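Local coordinates for protein EvdO2 (Micromonospora carbonacea, PDB 4XAB) that probably acts as a non-haem iron oxygenase of the phytanoyl-CoA dioxygenase family in orthosomycin biosynthesis, carrying out an oxidative cyclization, at residues A24-A30 with P203-V208; V29-E34 with P89-C94. All coordinates share one frame; numbering follows the deposited sequence. Where two conformers were deposited one is given.

Interaction 1 (A24-A30 with P203-V208); sequences AILPQVA and PGGAVV
Leu26 and Val208 meet on the buried face of an antiparallel strand pair, Leu26 CD1 lying 3.6 Å from Val208 CG2. Leu26 CG stands beside its own backbone N (chi1 -48°), which leaves the isobutyl group slanting across the valine. Farther along this face Val29 CG1, in the conformer given, rests 3.7 Å from Ala206 CB, and Ile97 of helix 89-102 covers Leu26 and Val29. Beneath these side chains the backbones zip together: Ala24 pairs with Val208 and Leu26 with Ala206 as hydrogen-bonded pairs, the bond from Leu26 N to Ala206 O being 2.8 Å long and almost straight (173°). Strand 206-210 belongs to the double-stranded beta-helix of the cupin clan; the N-terminal strand 23-26 pairs along it, and its other neighbour is strand 139-149. On the other face the two strands touch each other more lightly: Ile25 and Val207, a non-hydrogen-bonded pair, lie side by side with Ile25 CG1 4.0 Å from Val207 CG1; Val207 is buried against Trp147, Leu160 and Tyr162, whereas Ile25 is partly open to solvent. Beyond Leu26 regular pairing stops at the exposed Pro27, and Gly204 O takes over, receiving Val29 N at 2.8 Å and Ala30 N at 3.0 Å. Gly204 has a positive phi (88°) and its CA lies close to Ala30 O, a site with no room for a side chain. Gln28, partly exposed, bends at chi2 and returns its amide to the turn, where NE2 donates to Ala30 O at 2.8 Å within the amide plane.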
loop_
_atom_site.group_PDB
_atom_site.type_symbol
_atom_site.label_atom_id
_atom_site.label_comp_id
_atom_site.label_asym_id
_atom_site.label_seq_id
_atom_site.Cartn_x
_atom_site.Cartn_y
_atom_site.Cartn_z
ATOM N N ALA A 24 -11.842 -0.144 1.804
ATOM C CA ALA A 24 -12.864 -0.571 0.840
ATOM C C ALA A 24 -12.233 -1.388 -0.243
ATOM O O ALA A 24 -11.080 -1.154 -0.611
ATOM C CB ALA A 24 -13.568 0.623 0.249
ATOM N N ILE A 25 -12.999 -2.342 -0.755
ATOM C CA ILE A 25 -12.579 -3.160 -1.873
ATOM C C ILE A 25 -13.209 -2.658 -3.156
ATOM O O ILE A 25 -14.421 -2.447 -3.212
ATOM C CB ILE A 25 -12.983 -4.632 -1.680
ATOM C CG1 ILE A 25 -12.186 -5.252 -0.534
ATOM C CG2 ILE A 25 -12.775 -5.407 -2.982
ATOM C CD1 ILE A 25 -12.525 -6.722 -0.303
ATOM N N LEU A 26 -12.378 -2.462 -4.170
ATOM C CA LEU A 26 -12.855 -2.113 -5.502
ATOM C C LEU A 26 -12.498 -3.257 -6.437
ATOM O O LEU A 26 -11.325 -3.453 -6.741
ATOM C CB LEU A 26 -12.218 -0.822 -5.969
ATOM C CG LEU A 26 -12.237 0.340 -4.981
ATOM C CD1 LEU A 26 -11.468 1.520 -5.544
ATOM C CD2 LEU A 26 -13.668 0.712 -4.676
ATOM N N PRO A 27 -13.503 -4.010 -6.901
ATOM C CA PRO A 27 -13.203 -5.245 -7.633
ATOM C C PRO A 27 -12.368 -5.063 -8.900
ATOM O O PRO A 27 -11.563 -5.944 -9.212
ATOM C CB PRO A 27 -14.594 -5.784 -7.983
ATOM C CG PRO A 27 -15.458 -5.281 -6.885
ATOM C CD PRO A 27 -14.945 -3.887 -6.597
ATOM N N GLN A 28 -12.544 -3.961 -9.618
ATOM C CA GLN A 28 -11.811 -3.772 -10.860
ATOM C C GLN A 28 -11.518 -2.292 -11.110
ATOM O O GLN A 28 -12.316 -1.592 -11.735
ATOM C CB GLN A 28 -12.596 -4.360 -12.039
ATOM C CG GLN A 28 -11.856 -4.279 -13.383
ATOM C CD GLN A 28 -11.469 -5.639 -13.950
ATOM O OE1 GLN A 28 -12.295 -6.544 -14.045
ATOM N NE2 GLN A 28 -10.192 -5.787 -14.326
ATOM N N VAL A 29 -10.388 -1.805 -10.620
ATOM C CA VAL A 29 -10.046 -0.397 -10.806
ATOM C C VAL A 29 -9.124 -0.223 -12.025
ATOM O O VAL A 29 -8.996 0.872 -12.558
ATOM C CB VAL A 29 -9.389 0.200 -9.538
ATOM C CG1 VAL A 29 -7.933 -0.217 -9.428
ATOM C CG2 VAL A 29 -9.496 1.729 -9.540
ATOM N N ALA A 30 -8.486 -1.311 -12.443
ATOM C CA ALA A 30 -7.667 -1.327 -13.646
ATOM C C ALA A 30 -8.226 -2.395 -14.560
ATOM O O ALA A 30 -8.556 -3.487 -14.104
ATOM C CB ALA A 30 -6.202 -1.608 -13.328
ATOM N N PRO A 203 -6.917 -9.843 -10.260
ATOM C CA PRO A 203 -6.040 -8.879 -10.931
ATOM C C PRO A 203 -6.791 -7.628 -11.383
ATOM O O PRO A 203 -7.887 -7.724 -11.933
ATOM C CB PRO A 203 -5.516 -9.659 -12.140
ATOM C CG PRO A 203 -5.645 -11.082 -11.759
ATOM C CD PRO A 203 -6.861 -11.173 -10.900
ATOM N N GLY A 204 -6.214 -6.462 -11.105
ATOM C CA GLY A 204 -6.857 -5.203 -11.438
ATOM C C GLY A 204 -7.781 -4.684 -10.355
ATOM O O GLY A 204 -8.277 -3.562 -10.458
ATOM N N GLY A 205 -8.018 -5.500 -9.329
ATOM C CA GLY A 205 -8.770 -5.068 -8.161
ATOM C C GLY A 205 -7.898 -4.199 -7.278
ATOM O O GLY A 205 -6.686 -4.166 -7.446
ATOM N N ALA A 206 -8.519 -3.484 -6.350
ATOM C CA ALA A 206 -7.746 -2.663 -5.416
ATOM C C ALA A 206 -8.390 -2.642 -4.063
ATOM O O ALA A 206 -9.595 -2.844 -3.921
ATOM C CB ALA A 206 -7.589 -1.225 -5.925
ATOM N N VAL A 207 -7.570 -2.371 -3.051
ATOM C CA VAL A 207 -8.093 -2.020 -1.759
ATOM C C VAL A 207 -7.657 -0.589 -1.491
ATOM O O VAL A 207 -6.587 -0.138 -1.941
ATOM C CB VAL A 207 -7.608 -2.966 -0.633
ATOM C CG1 VAL A 207 -8.276 -4.325 -0.769
ATOM C CG2 VAL A 207 -6.111 -3.113 -0.676
ATOM N N VAL A 208 -8.539 0.122 -0.818
ATOM C CA VAL A 208 -8.304 1.520 -0.449
ATOM C C VAL A 208 -8.333 1.633 1.070
ATOM O O VAL A 208 -9.262 1.137 1.686
ATOM C CB VAL A 208 -9.386 2.426 -1.055
ATOM C CG1 VAL A 208 -9.090 3.896 -0.760
ATOM C CG2 VAL A 208 -9.507 2.168 -2.570
#

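Interaction 2 (V29-E34 with P89-C94); sequences VASESE and PHFARC
A salt bridge with an apolar underside joins the beginnings of two helices, 32-45 and 89-102, on the outside of the beta core. Arg93 reaches Glu34 end-on: NH1 lies 2.9 Å from OE1 and NH2 2.9 Å from OE2, each oxygen using its syn lone pair. The carboxylate and guanidinium planes are turned 30° apart, and the NH2 bond is the one that stays in the guanidinium plane. Arg93 leaves its helix with CG anti to the backbone N (chi1 -169°) and bends at chi3, which brings NH1 also to Val29 O, 2.7 Å away. One nitrogen thus ties the loop carbonyl and the carboxylate together. Pro89 O, from the preceding helical turn, sits over the centre of one guanidinium face. Ser31 and Glu34 form a capping box at the start of helix 32-45: Ser31 OG accepts from Glu34 N, while Ser31 N donates a hydrogen bond to Glu34 OE1 at 2.9 Å. Glu34 OE1 therefore holds two donors, Ser31 N and Arg93 NH1, fixing the carboxylate that the arginine grips; the neighbouring positive charge probably favours its ionised form. A water accepts from His90 N and donates weakly to Glu34 OE2, bridging toward the more open Pro89 end. Deeper in, with Val29 in the conformer given, its CG1 meets the edge of the His90 ring, 3.8 Å from NE2 and in the ring plane, and its CG2 reaches Cys94 SG at 4.0 Å. Ala30 CB comes obliquely to His90 CD2. His90 NE2 is hydrogen-bonded to Thr148 of strand 139-149, which anchors the imidazole to the sheet. Leu231 of strand 226-234 packs against both His90 and Cys94.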
loop_
_atom_site.group_PDB
_atom_site.type_symbol
_atom_site.label_atom_id
_atom_site.label_comp_id
_atom_site.label_asym_id
_atom_site.label_seq_id
_atom_site.Cartn_x
_atom_site.Cartn_y
_atom_site.Cartn_z
ATOM N N VAL A 29 -10.388 -1.805 -10.620
ATOM C CA VAL A 29 -10.046 -0.397 -10.806
ATOM C C VAL A 29 -9.124 -0.223 -12.025
ATOM O O VAL A 29 -8.996 0.872 -12.558
ATOM C CB VAL A 29 -9.389 0.200 -9.538
ATOM C CG1 VAL A 29 -7.933 -0.217 -9.428
ATOM C CG2 VAL A 29 -9.496 1.729 -9.540
ATOM N N ALA A 30 -8.486 -1.311 -12.443
ATOM C CA ALA A 30 -7.667 -1.327 -13.646
ATOM C C ALA A 30 -8.226 -2.395 -14.560
ATOM O O ALA A 30 -8.556 -3.487 -14.104
ATOM C CB ALA A 30 -6.202 -1.608 -13.328
ATOM N N SER A 31 -8.349 -2.072 -15.843
ATOM C CA SER A 31 -8.856 -3.026 -16.822
ATOM C C SER A 31 -7.830 -4.107 -17.067
ATOM O O SER A 31 -6.667 -3.953 -16.706
ATOM C CB SER A 31 -9.174 -2.334 -18.136
ATOM O OG SER A 31 -7.961 -1.959 -18.775
ATOM N N GLU A 32 -8.256 -5.181 -17.724
ATOM C CA GLU A 32 -7.351 -6.268 -18.061
ATOM C C GLU A 32 -6.171 -5.778 -18.904
ATOM O O GLU A 32 -5.043 -6.236 -18.720
ATOM C CB GLU A 32 -8.108 -7.377 -18.791
ATOM C CG GLU A 32 -7.309 -8.651 -18.971
ATOM C CD GLU A 32 -8.149 -9.789 -19.509
ATOM O OE1 GLU A 32 -9.333 -9.556 -19.831
ATOM O OE2 GLU A 32 -7.623 -10.918 -19.608
ATOM N N SER A 33 -6.423 -4.836 -19.808
ATOM C CA SER A 33 -5.358 -4.329 -20.667
ATOM C C SER A 33 -4.420 -3.402 -19.893
ATOM O O SER A 33 -3.216 -3.386 -20.144
ATOM C CB SER A 33 -5.939 -3.611 -21.892
ATOM O OG SER A 33 -6.547 -2.384 -21.536
ATOM N N GLU A 34 -4.967 -2.632 -18.953
ATOM C CA GLU A 34 -4.145 -1.786 -18.099
ATOM C C GLU A 34 -3.261 -2.636 -17.185
ATOM O O GLU A 34 -2.096 -2.319 -16.978
ATOM C CB GLU A 34 -5.017 -0.833 -17.270
ATOM C CG GLU A 34 -5.627 0.300 -18.089
ATOM C CD GLU A 34 -6.681 1.098 -17.331
ATOM O OE1 GLU A 34 -7.225 0.589 -16.328
ATOM O OE2 GLU A 34 -6.968 2.242 -17.743
ATOM N N PRO A 89 -5.003 6.763 -17.599
ATOM C CA PRO A 89 -6.402 6.779 -17.162
ATOM C C PRO A 89 -6.583 6.139 -15.786
ATOM O O PRO A 89 -7.506 6.527 -15.069
ATOM C CB PRO A 89 -7.119 5.964 -18.249
ATOM C CG PRO A 89 -6.270 6.163 -19.474
ATOM C CD PRO A 89 -4.851 6.201 -18.954
ATOM N N HIS A 90 -5.732 5.175 -15.431
ATOM C CA HIS A 90 -5.831 4.514 -14.127
ATOM C C HIS A 90 -5.469 5.505 -13.024
ATOM O O HIS A 90 -6.130 5.560 -11.990
ATOM C CB HIS A 90 -4.927 3.275 -14.046
ATOM C CG HIS A 90 -4.781 2.721 -12.654
ATOM N ND1 HIS A 90 -3.730 3.057 -11.829
ATOM C CD2 HIS A 90 -5.565 1.875 -11.939
ATOM C CE1 HIS A 90 -3.861 2.432 -10.670
ATOM N NE2 HIS A 90 -4.967 1.711 -10.711
ATOM N N PHE A 91 -4.433 6.302 -13.243
ATOM C CA PHE A 91 -4.094 7.311 -12.249
ATOM C C PHE A 91 -5.255 8.284 -12.060
ATOM O O PHE A 91 -5.652 8.585 -10.932
ATOM C CB PHE A 91 -2.838 8.092 -12.634
ATOM C CG PHE A 91 -2.599 9.296 -11.761
ATOM C CD1 PHE A 91 -1.947 9.167 -10.545
ATOM C CD2 PHE A 91 -3.050 10.561 -12.149
ATOM C CE1 PHE A 91 -1.737 10.270 -9.737
ATOM C CE2 PHE A 91 -2.848 11.656 -11.338
ATOM C CZ PHE A 91 -2.188 11.512 -10.139
ATOM N N ALA A 92 -5.791 8.775 -13.173
ATOM C CA ALA A 92 -6.843 9.778 -13.132
ATOM C C ALA A 92 -8.068 9.229 -12.421
ATOM O O ALA A 92 -8.733 9.939 -11.663
ATOM C CB ALA A 92 -7.201 10.231 -14.543
ATOM N N ARG A 93 -8.354 7.956 -12.687
ATOM C CA ARG A 93 -9.481 7.248 -12.114
ATOM C C ARG A 93 -9.297 7.144 -10.603
ATOM O O ARG A 93 -10.225 7.378 -9.825
ATOM C CB ARG A 93 -9.590 5.853 -12.760
ATOM C CG ARG A 93 -10.844 5.061 -12.487
ATOM C CD ARG A 93 -10.813 3.725 -13.268
ATOM N NE ARG A 93 -10.521 3.928 -14.694
ATOM C CZ ARG A 93 -9.515 3.352 -15.354
ATOM N NH1 ARG A 93 -8.692 2.512 -14.731
ATOM N NH2 ARG A 93 -9.329 3.614 -16.647
ATOM N N CYS A 94 -8.085 6.800 -10.196
ATOM C CA CYS A 94 -7.776 6.683 -8.775
ATOM C C CYS A 94 -7.827 8.043 -8.063
ATOM O O CYS A 94 -8.277 8.125 -6.916
ATOM C CB CYS A 94 -6.405 6.035 -8.587
ATOM S SG CYS A 94 -6.404 4.255 -8.944
HETATM O O HOH W 1 -4.382 3.484 -17.304
#

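The centres of interactions 1 and 2 are about 10 Å apart on the same side of the chain's centre, and the two share Val29 and Ala30. Strand 23-26 runs through this loop into helix 32-45, so one short connection is held from two directions: by strand 206-210, from late in the chain, and by helix 89-102, from its first half. Interaction 1 spans 172 intervening residues and interaction 2 only 54, which fall within that longer span. Thr148 of strand 139-149 touches residues of both. Interaction 1 ties the N-terminal strand to the double-stranded beta-helix, where the nickel ion is about 10 Å from the Val207 side chain; interaction 2 ties the following loop to a helix packed on that core.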